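Long-range contacts in protein RMD9, mitochondrial (Saccharomyces cerevisiae S288C, PDB 7A9X), which binds a dodecamer motif in the 3'-UTRs of mitochondrial mRNAs and takes part in the processing or stability of these transcripts: residues L481-S492 with R540-L548; W40-D48 with S96-R107. All blocks are in the same frame, centred on the assembly; numbering follows the deposited sequence.

Interaction 1 of 2, residues L481-S492 with R540-L548. With nucleotides of chain B.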
loop_
_atom_site.group_PDB
_atom_site.type_symbol
_atom_site.label_atom_id
_atom_site.label_comp_id
_atom_site.label_asym_id
_atom_site.label_seq_id
_atom_site.Cartn_x
_atom_site.Cartn_y
_atom_site.Cartn_z
ATOM N N LEU A 481 -16.370 -15.874 0.686
ATOM C CA LEU A 481 -16.638 -17.017 -0.179
ATOM C C LEU A 481 -15.361 -17.559 -0.806
ATOM O O LEU A 481 -15.255 -18.769 -1.044
ATOM C CB LEU A 481 -17.644 -16.629 -1.264
ATOM C CG LEU A 481 -19.024 -16.174 -0.783
ATOM C CD1 LEU A 481 -19.899 -15.783 -1.962
ATOM C CD2 LEU A 481 -19.693 -17.258 0.050
ATOM N N SER A 482 -14.388 -16.688 -1.088
ATOM C CA SER A 482 -13.115 -17.152 -1.625
ATOM C C SER A 482 -12.404 -18.083 -0.652
ATOM O O SER A 482 -11.727 -19.026 -1.077
ATOM C CB SER A 482 -12.222 -15.958 -1.965
ATOM O OG SER A 482 -12.761 -15.193 -3.030
ATOM N N ALA A 483 -12.552 -17.840 0.653
ATOM C CA ALA A 483 -11.942 -18.720 1.644
ATOM C C ALA A 483 -12.610 -20.089 1.653
ATOM O O ALA A 483 -11.934 -21.114 1.785
ATOM C CB ALA A 483 -12.012 -18.080 3.029
ATOM N N LEU A 484 -13.938 -20.128 1.518
ATOM C CA LEU A 484 -14.629 -21.411 1.444
ATOM C C LEU A 484 -14.291 -22.138 0.149
ATOM O O LEU A 484 -14.138 -23.365 0.137
ATOM C CB LEU A 484 -16.139 -21.199 1.567
ATOM C CG LEU A 484 -17.030 -22.436 1.715
ATOM C CD1 LEU A 484 -16.789 -23.133 3.048
ATOM C CD2 LEU A 484 -18.493 -22.048 1.564
ATOM N N ARG A 485 -14.166 -21.395 -0.954
ATOM C CA ARG A 485 -13.765 -22.005 -2.217
ATOM C C ARG A 485 -12.354 -22.576 -2.134
ATOM O O ARG A 485 -12.103 -23.691 -2.608
ATOM C CB ARG A 485 -13.873 -20.979 -3.344
ATOM C CG ARG A 485 -13.196 -21.388 -4.636
ATOM C CD ARG A 485 -11.997 -20.499 -4.910
ATOM N NE ARG A 485 -12.398 -19.113 -5.128
ATOM C CZ ARG A 485 -11.568 -18.075 -5.086
ATOM N NH1 ARG A 485 -12.030 -16.852 -5.303
ATOM N NH2 ARG A 485 -10.283 -18.259 -4.818
ATOM N N ASP A 486 -11.423 -21.835 -1.529
ATOM C CA ASP A 486 -10.053 -22.318 -1.406
ATOM C C ASP A 486 -9.947 -23.553 -0.525
ATOM O O ASP A 486 -9.015 -24.348 -0.700
ATOM C CB ASP A 486 -9.151 -21.207 -0.863
ATOM C CG ASP A 486 -8.799 -20.180 -1.918
ATOM O OD1 ASP A 486 -9.140 -20.408 -3.099
ATOM O OD2 ASP A 486 -8.185 -19.151 -1.571
ATOM N N ALA A 487 -10.877 -23.744 0.404
ATOM C CA ALA A 487 -10.862 -24.899 1.290
ATOM C C ALA A 487 -11.579 -26.108 0.705
ATOM O O ALA A 487 -11.563 -27.177 1.324
ATOM C CB ALA A 487 -11.485 -24.536 2.641
ATOM N N THR A 488 -12.207 -25.972 -0.462
ATOM C CA THR A 488 -12.946 -27.081 -1.053
ATOM C C THR A 488 -12.533 -27.311 -2.504
ATOM O O THR A 488 -11.841 -28.287 -2.813
ATOM C CB THR A 488 -14.454 -26.824 -0.963
ATOM O OG1 THR A 488 -14.781 -25.621 -1.669
ATOM C CG2 THR A 488 -14.900 -26.686 0.493
ATOM N N VAL A 489 -12.945 -26.404 -3.393
ATOM C CA VAL A 489 -12.755 -26.597 -4.829
ATOM C C VAL A 489 -11.273 -26.656 -5.179
ATOM O O VAL A 489 -10.832 -27.532 -5.933
ATOM C CB VAL A 489 -13.467 -25.480 -5.611
ATOM C CG1 VAL A 489 -13.309 -25.685 -7.116
ATOM C CG2 VAL A 489 -14.929 -25.420 -5.222
ATOM N N VAL A 490 -10.487 -25.718 -4.647
ATOM C CA VAL A 490 -9.066 -25.663 -4.979
ATOM C C VAL A 490 -8.351 -26.907 -4.469
ATOM O O VAL A 490 -7.497 -27.476 -5.158
ATOM C CB VAL A 490 -8.440 -24.371 -4.422
ATOM C CG1 VAL A 490 -6.991 -24.251 -4.858
ATOM C CG2 VAL A 490 -9.236 -23.165 -4.886
ATOM N N TRP A 491 -8.697 -27.358 -3.260
ATOM C CA TRP A 491 -8.114 -28.588 -2.735
ATOM C C TRP A 491 -8.491 -29.787 -3.597
ATOM O O TRP A 491 -7.641 -30.633 -3.896
ATOM C CB TRP A 491 -8.556 -28.800 -1.285
ATOM C CG TRP A 491 -8.060 -30.082 -0.668
ATOM C CD1 TRP A 491 -6.908 -30.259 0.048
ATOM C CD2 TRP A 491 -8.706 -31.359 -0.711
ATOM N NE1 TRP A 491 -6.799 -31.569 0.450
ATOM C CE2 TRP A 491 -7.889 -32.265 -0.004
ATOM C CE3 TRP A 491 -9.894 -31.825 -1.281
ATOM C CZ2 TRP A 491 -8.224 -33.609 0.149
ATOM C CZ3 TRP A 491 -10.225 -33.159 -1.128
ATOM C CH2 TRP A 491 -9.394 -34.036 -0.419
ATOM N N SER A 492 -9.758 -29.872 -4.014
ATOM C CA SER A 492 -10.183 -30.981 -4.861
ATOM C C SER A 492 -9.501 -30.926 -6.222
ATOM O O SER A 492 -9.011 -31.948 -6.718
ATOM C CB SER A 492 -11.703 -30.969 -5.021
ATOM O OG SER A 492 -12.352 -30.993 -3.761
ATOM N N ARG A 540 -15.768 -32.505 -0.673
ATOM C CA ARG A 540 -15.791 -31.104 -0.268
ATOM C C ARG A 540 -16.541 -30.215 -1.250
ATOM O O ARG A 540 -17.101 -29.191 -0.839
ATOM C CB ARG A 540 -14.364 -30.572 -0.106
ATOM C CG ARG A 540 -13.505 -31.336 0.880
ATOM C CD ARG A 540 -12.203 -30.594 1.121
ATOM N NE ARG A 540 -11.251 -31.370 1.909
ATOM C CZ ARG A 540 -10.077 -30.906 2.325
ATOM N NH1 ARG A 540 -9.269 -31.681 3.035
ATOM N NH2 ARG A 540 -9.712 -29.667 2.033
ATOM N N ILE A 541 -16.562 -30.572 -2.537
ATOM C CA ILE A 541 -17.237 -29.731 -3.524
ATOM C C ILE A 541 -18.743 -29.731 -3.284
ATOM O O ILE A 541 -19.418 -28.711 -3.475
ATOM C CB ILE A 541 -16.883 -30.191 -4.951
ATOM C CG1 ILE A 541 -15.390 -29.984 -5.213
ATOM C CG2 ILE A 541 -17.717 -29.449 -5.981
ATOM C CD1 ILE A 541 -14.960 -30.350 -6.611
ATOM N N GLU A 542 -19.292 -30.866 -2.845
ATOM C CA GLU A 542 -20.717 -30.918 -2.533
ATOM C C GLU A 542 -21.056 -30.037 -1.336
ATOM O O GLU A 542 -22.071 -29.332 -1.344
ATOM C CB GLU A 542 -21.148 -32.362 -2.282
ATOM C CG GLU A 542 -20.920 -33.273 -3.475
ATOM C CD GLU A 542 -21.569 -34.630 -3.299
ATOM O OE1 GLU A 542 -22.141 -35.149 -4.281
ATOM O OE2 GLU A 542 -21.509 -35.176 -2.177
ATOM N N LEU A 543 -20.216 -30.061 -0.299
ATOM C CA LEU A 543 -20.422 -29.167 0.836
ATOM C C LEU A 543 -20.300 -27.708 0.412
ATOM O O LEU A 543 -21.044 -26.845 0.893
ATOM C CB LEU A 543 -19.419 -29.487 1.945
ATOM C CG LEU A 543 -19.519 -28.614 3.198
ATOM C CD1 LEU A 543 -20.844 -28.847 3.907
ATOM C CD2 LEU A 543 -18.352 -28.874 4.132
ATOM N N TYR A 544 -19.367 -27.420 -0.497
ATOM C CA TYR A 544 -19.175 -26.058 -0.983
ATOM C C TYR A 544 -20.419 -25.546 -1.699
ATOM O O TYR A 544 -20.870 -24.420 -1.458
ATOM C CB TYR A 544 -17.955 -26.019 -1.902
ATOM C CG TYR A 544 -17.806 -24.760 -2.722
ATOM C CD1 TYR A 544 -17.304 -23.594 -2.159
ATOM C CD2 TYR A 544 -18.143 -24.747 -4.069
ATOM C CE1 TYR A 544 -17.157 -22.446 -2.912
ATOM C CE2 TYR A 544 -17.997 -23.608 -4.830
ATOM C CZ TYR A 544 -17.502 -22.460 -4.247
ATOM O OH TYR A 544 -17.354 -21.321 -5.000
ATOM N N LEU A 545 -20.993 -26.366 -2.583
ATOM C CA LEU A 545 -22.193 -25.953 -3.304
ATOM C C LEU A 545 -23.410 -25.903 -2.392
ATOM O O LEU A 545 -24.356 -25.155 -2.663
ATOM C CB LEU A 545 -22.449 -26.894 -4.479
ATOM C CG LEU A 545 -21.433 -26.823 -5.618
ATOM C CD1 LEU A 545 -21.684 -27.935 -6.619
ATOM C CD2 LEU A 545 -21.492 -25.463 -6.298
ATOM N N LYS A 546 -23.408 -26.691 -1.316
ATOM C CA LYS A 546 -24.524 -26.655 -0.378
ATOM C C LYS A 546 -24.529 -25.359 0.422
ATOM O O LYS A 546 -25.588 -24.760 0.638
ATOM C CB LYS A 546 -24.458 -27.864 0.554
ATOM C CG LYS A 546 -25.488 -27.842 1.667
ATOM C CD LYS A 546 -25.305 -29.023 2.598
ATOM C CE LYS A 546 -25.481 -30.336 1.860
ATOM N NZ LYS A 546 -25.357 -31.496 2.781
ATOM N N ILE A 547 -23.352 -24.906 0.860
ATOM C CA ILE A 547 -23.274 -23.674 1.636
ATOM C C ILE A 547 -23.571 -22.465 0.759
ATOM O O ILE A 547 -24.211 -21.504 1.202
ATOM C CB ILE A 547 -21.896 -23.561 2.312
ATOM C CG1 ILE A 547 -21.643 -24.780 3.201
ATOM C CG2 ILE A 547 -21.811 -22.290 3.129
ATOM C CD1 ILE A 547 -20.265 -24.813 3.811
ATOM N N LEU A 548 -23.113 -22.491 -0.496
ATOM C CA LEU A 548 -23.407 -21.398 -1.417
ATOM C C LEU A 548 -24.909 -21.209 -1.579
ATOM O O LEU A 548 -25.425 -20.092 -1.448
ATOM C CB LEU A 548 -22.758 -21.659 -2.776
ATOM C CG LEU A 548 -21.261 -21.409 -2.934
ATOM C CD1 LEU A 548 -20.872 -21.597 -4.389
ATOM C CD2 LEU A 548 -20.892 -20.016 -2.451
ATOM P P U B 13 -10.187 -14.058 -5.313
ATOM O OP1 U B 13 -11.585 -14.552 -5.253
ATOM O OP2 U B 13 -9.078 -14.944 -4.874
ATOM O "O5'" U B 13 -9.878 -13.606 -6.807
ATOM C "C5'" U B 13 -8.711 -12.862 -7.126
ATOM C "C4'" U B 13 -8.411 -12.934 -8.600
ATOM O "O4'" U B 13 -8.015 -14.287 -8.946
ATOM C "C3'" U B 13 -9.586 -12.634 -9.520
ATOM O "O3'" U B 13 -9.754 -11.245 -9.747
ATOM C "C2'" U B 13 -9.245 -13.416 -10.782
ATOM O "O2'" U B 13 -8.322 -12.694 -11.584
ATOM C "C1'" U B 13 -8.533 -14.641 -10.208
ATOM N N1 U B 13 -9.434 -15.804 -10.029
ATOM C C2 U B 13 -9.936 -16.450 -11.146
ATOM O O2 U B 13 -9.694 -16.108 -12.292
ATOM N N3 U B 13 -10.751 -17.522 -10.871
ATOM C C4 U B 13 -11.102 -18.013 -9.629
ATOM O O4 U B 13 -11.849 -18.991 -9.548
ATOM C C5 U B 13 -10.536 -17.299 -8.528
ATOM C C6 U B 13 -9.741 -16.250 -8.763
ATOM P P C B 12 -6.831 -14.382 -0.286
ATOM O OP1 C B 12 -6.980 -15.691 -0.967
ATOM O OP2 C B 12 -5.538 -13.658 -0.348
ATOM O "O5'" C B 12 -7.972 -13.418 -0.842
ATOM C "C5'" C B 12 -9.282 -13.917 -1.081
ATOM C "C4'" C B 12 -10.044 -13.079 -2.080
ATOM O "O4'" C B 12 -10.529 -11.872 -1.432
ATOM C "C3'" C B 12 -9.260 -12.626 -3.313
ATOM O "O3'" C B 12 -10.099 -12.695 -4.464
ATOM C "C2'" C B 12 -8.934 -11.166 -3.002
ATOM O "O2'" C B 12 -8.760 -10.351 -4.142
ATOM C "C1'" C B 12 -10.149 -10.738 -2.184
ATOM N N1 C B 12 -9.881 -9.637 -1.245
ATOM C C2 C B 12 -10.780 -8.568 -1.190
ATOM O O2 C B 12 -11.777 -8.581 -1.930
ATOM N N3 C B 12 -10.548 -7.547 -0.333
ATOM C C4 C B 12 -9.470 -7.564 0.449
ATOM N N4 C B 12 -9.289 -6.531 1.276
ATOM C C5 C B 12 -8.532 -8.639 0.413
ATOM C C6 C B 12 -8.774 -9.644 -0.440
ATOM P P U B 14 -11.159 -10.525 -9.445
ATOM O OP1 U B 14 -10.982 -9.078 -9.722
ATOM O OP2 U B 14 -11.633 -10.955 -8.106
ATOM O "O5'" U B 14 -12.149 -11.120 -10.545
ATOM C "C5'" U B 14 -11.885 -10.953 -11.935
ATOM C "C4'" U B 14 -12.864 -11.716 -12.798
ATOM O "O4'" U B 14 -12.836 -13.122 -12.423
ATOM C "C3'" U B 14 -14.323 -11.273 -12.693
ATOM O "O3'" U B 14 -14.956 -11.407 -13.967
ATOM C "C2'" U B 14 -14.914 -12.288 -11.718
ATOM O "O2'" U B 14 -16.309 -12.477 -11.836
ATOM C "C1'" U B 14 -14.140 -13.551 -12.079
ATOM N N1 U B 14 -14.030 -14.511 -10.970
ATOM C C2 U B 14 -14.745 -15.688 -11.056
ATOM O O2 U B 14 -15.449 -15.964 -12.011
ATOM N N3 U B 14 -14.602 -16.531 -9.981
ATOM C C4 U B 14 -13.834 -16.317 -8.855
ATOM O O4 U B 14 -13.806 -17.170 -7.966
ATOM C C5 U B 14 -13.127 -15.073 -8.843
ATOM C C6 U B 14 -13.248 -14.234 -9.876
#
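Arg540 lays its guanidinium flat on the indole of Trp491, the two planes only 7° apart. Arg540 CZ sits 3.5 Å from the centroid of the five-membered ring of Trp491, a stacked cation-pi pair. The same guanidinium turns an edge to the backbone, where Arg540 NH2 donates to Ala487 O at 3.2 Å from above the carbonyl plane. Arg540 NH2 also bonds Leu446 O, and Trp491 NE1 bonds Asp450 OD1, so one loop ties down both stacked groups. With an alanine at Trp491, the guanidinium would probably lose its flat support and become freer to tilt, and Asp450 would be left without its indole partner.

The apolar contacts centre on Tyr544, whose CG stands anti to the backbone N (chi1 167°), carrying the ring in against Arg485 and Val489. Val489 CG2 rests over one face, 3.7 Å from the Tyr544 centroid, and Leu548 CG backs the opposite face. Arg485 CB meets Tyr544 CE1 at 3.6 Å, while Tyr544 OH bonds Tyr564 O. Further along, Leu484 CD2 touches Ile547 CG2 at 3.7 Å.

On the RNA side, Arg485 points its guanidinium at the phosphate of U13 of chain B and salt-bridges Asp486.

Segments 481-486 and 540-548 run nearly antiparallel (160°), axes 10.3 Å apart; helix 454-470 packs against Ile547 through Leu458 and Trp461, and Leu443 of helix 436-445 against Leu484.

Interaction 2 of 2, residues W40-D48 with S96-R107. With nucleotides of chain B.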
loop_
_atom_site.group_PDB
_atom_site.type_symbol
_atom_site.label_atom_id
_atom_site.label_comp_id
_atom_site.label_asym_id
_atom_site.label_seq_id
_atom_site.Cartn_x
_atom_site.Cartn_y
_atom_site.Cartn_z
ATOM N N TRP A 40 -16.265 37.400 -10.256
ATOM C CA TRP A 40 -16.196 36.172 -9.465
ATOM C C TRP A 40 -15.645 36.431 -8.070
ATOM O O TRP A 40 -14.887 35.616 -7.540
ATOM C CB TRP A 40 -15.338 35.129 -10.178
ATOM C CG TRP A 40 -15.910 34.575 -11.452
ATOM C CD1 TRP A 40 -16.689 33.463 -11.581
ATOM C CD2 TRP A 40 -15.717 35.086 -12.780
ATOM N NE1 TRP A 40 -17.006 33.256 -12.901
ATOM C CE2 TRP A 40 -16.422 34.237 -13.658
ATOM C CE3 TRP A 40 -15.026 36.181 -13.310
ATOM C CZ2 TRP A 40 -16.456 34.449 -15.035
ATOM C CZ3 TRP A 40 -15.060 36.388 -14.681
ATOM C CH2 TRP A 40 -15.771 35.526 -15.527
ATOM N N ARG A 41 -16.006 37.556 -7.447
ATOM C CA ARG A 41 -15.364 37.939 -6.191
ATOM C C ARG A 41 -15.683 36.957 -5.071
ATOM O O ARG A 41 -14.776 36.488 -4.372
ATOM C CB ARG A 41 -15.779 39.350 -5.787
ATOM C CG ARG A 41 -15.029 39.854 -4.568
ATOM C CD ARG A 41 -15.430 41.266 -4.205
ATOM N NE ARG A 41 -14.747 41.729 -3.001
ATOM C CZ ARG A 41 -14.944 42.918 -2.443
ATOM N NH1 ARG A 41 -14.278 43.255 -1.346
ATOM N NH2 ARG A 41 -15.807 43.770 -2.978
ATOM N N HIS A 42 -16.965 36.643 -4.872
ATOM C CA HIS A 42 -17.347 35.776 -3.762
ATOM C C HIS A 42 -16.786 34.370 -3.937
ATOM O O HIS A 42 -16.383 33.731 -2.959
ATOM C CB HIS A 42 -18.869 35.731 -3.620
ATOM C CG HIS A 42 -19.351 34.733 -2.611
ATOM N ND1 HIS A 42 -19.926 33.533 -2.968
ATOM C CD2 HIS A 42 -19.330 34.753 -1.258
ATOM C CE1 HIS A 42 -20.246 32.858 -1.877
ATOM N NE2 HIS A 42 -19.894 33.576 -0.827
ATOM N N GLU A 43 -16.749 33.874 -5.174
ATOM C CA GLU A 43 -16.198 32.543 -5.410
ATOM C C GLU A 43 -14.686 32.532 -5.225
ATOM O O GLU A 43 -14.125 31.547 -4.733
ATOM C CB GLU A 43 -16.576 32.059 -6.806
ATOM C CG GLU A 43 -18.070 31.935 -7.021
ATOM C CD GLU A 43 -18.416 31.438 -8.406
ATOM O OE1 GLU A 43 -17.483 31.091 -9.161
ATOM O OE2 GLU A 43 -19.619 31.392 -8.739
ATOM N N LEU A 44 -14.011 33.618 -5.616
ATOM C CA LEU A 44 -12.575 33.722 -5.379
ATOM C C LEU A 44 -12.269 33.854 -3.893
ATOM O O LEU A 44 -11.303 33.262 -3.398
ATOM C CB LEU A 44 -11.997 34.908 -6.151
ATOM C CG LEU A 44 -11.816 34.752 -7.662
ATOM C CD1 LEU A 44 -11.559 36.103 -8.303
ATOM C CD2 LEU A 44 -10.678 33.796 -7.971
ATOM N N LEU A 45 -13.078 34.627 -3.167
ATOM C CA LEU A 45 -12.840 34.804 -1.738
ATOM C C LEU A 45 -13.055 33.503 -0.976
ATOM O O LEU A 45 -12.240 33.141 -0.120
ATOM C CB LEU A 45 -13.743 35.908 -1.189
ATOM C CG LEU A 45 -13.069 37.263 -0.951
ATOM C CD1 LEU A 45 -11.984 37.142 0.112
ATOM C CD2 LEU A 45 -12.498 37.837 -2.243
ATOM N N SER A 46 -14.142 32.788 -1.278
ATOM C CA SER A 46 -14.405 31.525 -0.600
ATOM C C SER A 46 -13.375 30.467 -0.971
ATOM O O SER A 46 -13.029 29.623 -0.137
ATOM C CB SER A 46 -15.818 31.033 -0.927
ATOM O OG SER A 46 -15.985 30.871 -2.326
ATOM N N PHE A 47 -12.879 30.494 -2.213
ATOM C CA PHE A 47 -11.844 29.550 -2.622
ATOM C C PHE A 47 -10.578 29.740 -1.799
ATOM O O PHE A 47 -9.959 28.764 -1.362
ATOM C CB PHE A 47 -11.547 29.713 -4.114
ATOM C CG PHE A 47 -10.410 28.855 -4.614
ATOM C CD1 PHE A 47 -9.111 29.345 -4.649
ATOM C CD2 PHE A 47 -10.641 27.565 -5.065
ATOM C CE1 PHE A 47 -8.066 28.561 -5.111
ATOM C CE2 PHE A 47 -9.599 26.776 -5.532
ATOM C CZ PHE A 47 -8.310 27.273 -5.555
ATOM N N ASP A 48 -10.180 30.994 -1.572
ATOM C CA ASP A 48 -8.970 31.255 -0.802
ATOM C C ASP A 48 -9.125 30.801 0.643
ATOM O O ASP A 48 -8.193 30.235 1.223
ATOM C CB ASP A 48 -8.614 32.737 -0.871
ATOM C CG ASP A 48 -8.159 33.163 -2.254
ATOM O OD1 ASP A 48 -8.212 32.328 -3.182
ATOM O OD2 ASP A 48 -7.743 34.331 -2.415
ATOM N N SER A 96 -15.791 26.615 -11.797
ATOM C CA SER A 96 -16.376 27.929 -12.036
ATOM C C SER A 96 -15.310 29.013 -12.143
ATOM O O SER A 96 -15.430 29.928 -12.966
ATOM C CB SER A 96 -17.359 28.277 -10.914
ATOM O OG SER A 96 -17.782 29.628 -11.010
ATOM N N LEU A 97 -14.265 28.931 -11.318
ATOM C CA LEU A 97 -13.248 29.973 -11.272
ATOM C C LEU A 97 -12.188 29.833 -12.356
ATOM O O LEU A 97 -11.384 30.755 -12.527
ATOM C CB LEU A 97 -12.574 29.985 -9.901
ATOM C CG LEU A 97 -13.410 30.550 -8.755
ATOM C CD1 LEU A 97 -12.644 30.462 -7.447
ATOM C CD2 LEU A 97 -13.804 31.985 -9.055
ATOM N N ARG A 98 -12.155 28.715 -13.084
ATOM C CA ARG A 98 -11.180 28.578 -14.159
ATOM C C ARG A 98 -11.489 29.493 -15.336
ATOM O O ARG A 98 -10.604 29.741 -16.161
ATOM C CB ARG A 98 -11.099 27.124 -14.627
ATOM C CG ARG A 98 -12.411 26.530 -15.115
ATOM C CD ARG A 98 -12.170 25.164 -15.741
ATOM N NE ARG A 98 -13.408 24.440 -16.011
ATOM C CZ ARG A 98 -13.457 23.230 -16.562
ATOM N NH1 ARG A 98 -14.625 22.640 -16.771
ATOM N NH2 ARG A 98 -12.335 22.612 -16.903
ATOM N N GLU A 99 -12.722 29.997 -15.432
ATOM C CA GLU A 99 -13.060 30.990 -16.444
ATOM C C GLU A 99 -12.668 32.401 -16.024
ATOM O O GLU A 99 -12.594 33.291 -16.879
ATOM C CB GLU A 99 -14.558 30.944 -16.746
ATOM C CG GLU A 99 -15.038 29.605 -17.276
ATOM C CD GLU A 99 -14.430 29.261 -18.621
ATOM O OE1 GLU A 99 -14.156 30.191 -19.411
ATOM O OE2 GLU A 99 -14.222 28.058 -18.888
ATOM N N SER A 100 -12.422 32.620 -14.737
ATOM C CA SER A 100 -12.044 33.940 -14.265
ATOM C C SER A 100 -10.584 34.227 -14.611
ATOM O O SER A 100 -9.740 33.326 -14.561
ATOM C CB SER A 100 -12.251 34.045 -12.756
ATOM O OG SER A 100 -11.746 35.271 -12.257
ATOM N N PRO A 101 -10.255 35.470 -14.975
ATOM C CA PRO A 101 -8.846 35.815 -15.205
ATOM C C PRO A 101 -8.046 35.988 -13.928
ATOM O O PRO A 101 -6.820 35.816 -13.960
ATOM C CB PRO A 101 -8.932 37.135 -15.985
ATOM C CG PRO A 101 -10.209 37.749 -15.507
ATOM C CD PRO A 101 -11.157 36.603 -15.251
ATOM N N ASP A 102 -8.691 36.319 -12.810
ATOM C CA ASP A 102 -8.012 36.470 -11.530
ATOM C C ASP A 102 -7.683 35.135 -10.873
ATOM O O ASP A 102 -7.258 35.116 -9.711
ATOM C CB ASP A 102 -8.861 37.318 -10.581
ATOM C CG ASP A 102 -9.064 38.730 -11.089
ATOM O OD1 ASP A 102 -8.489 39.069 -12.144
ATOM O OD2 ASP A 102 -9.798 39.499 -10.433
ATOM N N PHE A 103 -7.880 34.025 -11.580
ATOM C CA PHE A 103 -7.521 32.703 -11.072
ATOM C C PHE A 103 -6.051 32.433 -11.402
ATOM O O PHE A 103 -5.700 31.631 -12.270
ATOM C CB PHE A 103 -8.446 31.643 -11.654
ATOM C CG PHE A 103 -8.633 30.451 -10.766
ATOM C CD1 PHE A 103 -9.105 30.603 -9.475
ATOM C CD2 PHE A 103 -8.348 29.177 -11.226
ATOM C CE1 PHE A 103 -9.278 29.507 -8.653
ATOM C CE2 PHE A 103 -8.521 28.078 -10.411
ATOM C CZ PHE A 103 -8.987 28.241 -9.123
ATOM N N ASN A 104 -5.189 33.139 -10.674
ATOM C CA ASN A 104 -3.763 33.170 -10.959
ATOM C C ASN A 104 -3.129 31.792 -10.758
ATOM O O ASN A 104 -3.765 30.832 -10.315
ATOM C CB ASN A 104 -3.070 34.206 -10.073
ATOM C CG ASN A 104 -3.388 34.022 -8.598
ATOM O OD1 ASN A 104 -4.023 33.045 -8.206
ATOM N ND2 ASN A 104 -2.940 34.963 -7.773
ATOM N N ALA A 105 -1.839 31.709 -11.094
ATOM C CA ALA A 105 -1.108 30.460 -10.917
ATOM C C ALA A 105 -0.992 30.083 -9.448
ATOM O O ALA A 105 -0.874 28.897 -9.119
ATOM C CB ALA A 105 0.280 30.571 -11.548
ATOM N N TYR A 106 -1.028 31.073 -8.554
ATOM C CA TYR A 106 -0.938 30.795 -7.125
ATOM C C TYR A 106 -2.145 30.002 -6.641
ATOM O O TYR A 106 -1.996 28.989 -5.948
ATOM C CB TYR A 106 -0.805 32.107 -6.350
ATOM C CG TYR A 106 -0.677 31.938 -4.853
ATOM C CD1 TYR A 106 0.545 31.623 -4.275
ATOM C CD2 TYR A 106 -1.775 32.108 -4.016
ATOM C CE1 TYR A 106 0.670 31.472 -2.908
ATOM C CE2 TYR A 106 -1.658 31.958 -2.645
ATOM C CZ TYR A 106 -0.433 31.641 -2.098
ATOM O OH TYR A 106 -0.310 31.491 -0.735
ATOM N N ARG A 107 -3.353 30.447 -7.000
ATOM C CA ARG A 107 -4.560 29.758 -6.552
ATOM C C ARG A 107 -4.620 28.334 -7.090
ATOM O O ARG A 107 -5.002 27.406 -6.366
ATOM C CB ARG A 107 -5.800 30.545 -6.973
ATOM C CG ARG A 107 -6.052 31.785 -6.130
ATOM C CD ARG A 107 -7.320 32.503 -6.553
ATOM N NE ARG A 107 -7.582 33.672 -5.718
ATOM C CZ ARG A 107 -7.117 34.892 -5.971
ATOM N NH1 ARG A 107 -7.405 35.895 -5.154
ATOM N NH2 ARG A 107 -6.364 35.109 -7.040
ATOM P P A B 3 10.912 25.076 -1.372
ATOM O OP1 A B 3 11.529 23.871 -0.760
ATOM O OP2 A B 3 10.828 25.192 -2.851
ATOM O "O5'" A B 3 9.436 25.209 -0.792
ATOM C "C5'" A B 3 9.191 25.148 0.603
ATOM C "C4'" A B 3 7.771 25.537 0.918
ATOM O "O4'" A B 3 7.544 26.910 0.511
ATOM C "C3'" A B 3 6.694 24.747 0.190
ATOM O "O3'" A B 3 6.415 23.509 0.822
ATOM C "C2'" A B 3 5.516 25.714 0.179
ATOM O "O2'" A B 3 4.841 25.700 1.430
ATOM C "C1'" A B 3 6.227 27.061 0.030
ATOM N N9 A B 3 6.292 27.510 -1.374
ATOM C C8 A B 3 7.279 27.255 -2.294
ATOM N N7 A B 3 7.058 27.793 -3.469
ATOM C C5 A B 3 5.845 28.448 -3.311
ATOM C C6 A B 3 5.060 29.214 -4.191
ATOM N N6 A B 3 5.394 29.459 -5.459
ATOM N N1 A B 3 3.901 29.726 -3.718
ATOM C C2 A B 3 3.563 29.481 -2.447
ATOM N N3 A B 3 4.217 28.778 -1.523
ATOM C C4 A B 3 5.361 28.282 -2.026
#
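Leu97 drives its two methyls into helix 41-48, and this is where the contact is tight. Leu97 CD2 lies 3.7 Å from Leu44 CG and also meets the CB atoms of Trp40 and Glu43, while Leu97 CD1 packs 3.6 Å from Phe47 CB. Phe47 has its CG anti to the backbone N (chi1 175°), which swings the ring toward Phe103 in a T-shaped pair: the edge of Phe103 meets the face of Phe47, with planes at 66° and centroids 5.0 Å apart. Leu44 CD2 comes in at the edge of the Phe103 ring, 3.9 Å from Phe103 CD1. Leu93 and Leu111 add to the cover of Phe47.

The short N-terminal helix thus lies across the connection between helix 78-97 and helix 105-128. That connection is built from successive type I turns, an ST turn at Ser100 and an inverse gamma turn at Phe103, and it ends with Asn104 as N-cap, its OD1 accepting from Arg107 N.

Toward solvent the contact turns more polar and more exposed. Trp40 lays one ring face over Ser100, with Trp40 CE3 3.5 Å from Ser100 CB, and Glu43 reaches Ser96 OG, although the modelled bond is too short to trust. At the other end of the helix, Asp48 OD1 takes Arg107 NE on its syn lone pair at 2.9 Å, and Asp48 OD2 is held weakly by Arg107 NH1. Next door, Tyr106 CE1 approaches C2 of A3 of chain B at 3.5 Å.

Interaction 1 and interaction 2 share no helix and stand on opposite sides of the chain's centre, their centres 58 Å apart and their nearest atoms about 40 Å apart. Interaction 1 is the buried one: it joins helices beyond what is probably the last PPR repeat, and its arginine-tryptophan stack is tied to backbone carbonyls and an aspartate. Interaction 2, probably ahead of the first repeat, is only partly buried; its leucine and phenylalanine centre is bordered by a salt bridge and a partly exposed tryptophan. Both lie beside the RNA, near opposite ends of the bound strand: interaction 1 faces phosphate with arginine, whereas interaction 2 offers a tyrosine to a base.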